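Local coordinates for capsid polyprotein VP90 (Turkey astrovirus 2, PDB 3TS3) that probably self-assembles into the icosahedral viral capsid, this chain being its globular projection (spike) domain, at residues T125-D128 with E129-Q133. Sequence-based numbering, arbitrary orientation.
Sequences TNLD and EQLKQ
Lys-132 folds back from the first turn of helix 129-135 over the loop that leads into it. Its backbone N donates to Asp-128 O at 3.0 Å, with an N-H...O angle of 162°. This is the i to i+4 bond that starts the helix, and it lies nearly in line with the Asp-128 carbonyl (C=O...N 161°).

The tight part is the Lys-132 side chain against the loop carbonyls. The chain runs extended beyond CG across the loop backbone. CE, not NZ, makes the nearest approach, a close 3.0 Å from Thr-125 O. The same methylene, next to the charged nitrogen, lies 3.4 Å from Leu-127 O. NZ is 3.3 Å from Thr-125 O, but the angle is too poor for a hydrogen bond. Thr-125 itself is buried, its OG1 hydrogen-bonded to Gly-58 N and Tyr-121 O.

The leucine pair is buried but packs at an ordinary distance. Leu-127 CD1 meets Leu-131 CD2 at 4.3 Å, methyl to methyl. Both leucines also touch Phe-168 of the main antiparallel sheet. The solvent side is loose: Glu-129 and Gln-130 are exposed, and their ends lead away from the loop.

The Asp-128 side chain makes no capping bond. Its OD1 is hydrogen-bonded to Tyr-48 and Asn-50 of strand 47-52. Asp-128 thus starts the helix through its carbonyl, while its carboxylate ties that start to the sheet.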
# COMPACT_ATOMS: atom_id res chain seq x y z
N THR C 125 5.17 23.43 -16.74
CA THR C 125 4.33 22.24 -16.65
C THR C 125 3.71 22.06 -18.02
O THR C 125 2.82 22.79 -18.42
CB THR C 125 3.23 22.43 -15.60
OG1 THR C 125 3.81 22.49 -14.30
CG2 THR C 125 2.23 21.28 -15.65
N ASN C 126 4.23 21.10 -18.77
CA ASN C 126 3.76 20.88 -20.12
C ASN C 126 2.63 19.85 -20.21
O ASN C 126 2.85 18.68 -20.46
CB ASN C 126 4.96 20.59 -21.02
CG ASN C 126 5.83 21.83 -21.20
OD1 ASN C 126 7.04 21.80 -21.00
ND2 ASN C 126 5.19 22.93 -21.56
N LEU C 127 1.42 20.34 -20.00
CA LEU C 127 0.20 19.55 -20.01
C LEU C 127 -0.89 20.31 -20.74
O LEU C 127 -0.82 21.53 -20.84
CB LEU C 127 -0.27 19.25 -18.59
CG LEU C 127 0.68 18.47 -17.68
CD1 LEU C 127 0.07 18.34 -16.29
CD2 LEU C 127 0.97 17.09 -18.26
N ASP C 128 -1.92 19.61 -21.16
CA ASP C 128 -3.02 20.21 -21.88
C ASP C 128 -3.64 21.30 -21.03
O ASP C 128 -3.64 21.21 -19.81
CB ASP C 128 -4.13 19.20 -22.10
CG ASP C 128 -3.81 18.18 -23.16
OD1 ASP C 128 -4.66 17.30 -23.36
OD2 ASP C 128 -2.75 18.27 -23.80
N GLU C 129 -4.21 22.31 -21.68
CA GLU C 129 -4.83 23.41 -20.98
C GLU C 129 -5.94 22.88 -20.09
O GLU C 129 -6.06 23.26 -18.94
CB GLU C 129 -5.48 24.36 -21.99
CG GLU C 129 -4.54 25.09 -22.93
CD GLU C 129 -5.28 26.01 -23.89
OE1 GLU C 129 -6.14 25.53 -24.64
OE2 GLU C 129 -4.99 27.22 -23.90
N GLN C 130 -6.77 21.99 -20.63
CA GLN C 130 -7.89 21.46 -19.88
C GLN C 130 -7.44 20.68 -18.66
O GLN C 130 -8.06 20.73 -17.61
CB GLN C 130 -8.74 20.56 -20.78
CG GLN C 130 -10.05 20.11 -20.17
CD GLN C 130 -11.15 21.14 -20.34
OE1 GLN C 130 -11.23 22.10 -19.59
NE2 GLN C 130 -12.00 20.93 -21.34
N LEU C 131 -6.34 19.95 -18.79
CA LEU C 131 -5.85 19.16 -17.68
C LEU C 131 -5.32 20.08 -16.58
O LEU C 131 -5.54 19.83 -15.42
CB LEU C 131 -4.78 18.18 -18.16
CG LEU C 131 -4.21 17.20 -17.13
CD1 LEU C 131 -5.33 16.47 -16.39
CD2 LEU C 131 -3.29 16.22 -17.83
N LYS C 132 -4.64 21.14 -16.95
CA LYS C 132 -4.15 22.08 -15.95
C LYS C 132 -5.33 22.68 -15.22
O LYS C 132 -5.28 22.88 -14.02
CB LYS C 132 -3.34 23.21 -16.59
CG LYS C 132 -1.96 22.86 -17.00
CD LYS C 132 -1.38 24.04 -17.74
CE LYS C 132 -0.05 23.75 -18.35
NZ LYS C 132 0.37 24.88 -19.23
N GLN C 133 -6.40 22.95 -15.94
CA GLN C 133 -7.59 23.53 -15.33
C GLN C 133 -8.16 22.58 -14.29
O GLN C 133 -8.54 22.99 -13.21
CB GLN C 133 -8.65 23.80 -16.40
CG GLN C 133 -9.77 24.73 -15.99
CD GLN C 133 -9.46 26.17 -16.33
OE1 GLN C 133 -8.35 26.65 -16.12
NE2 GLN C 133 -10.46 26.88 -16.86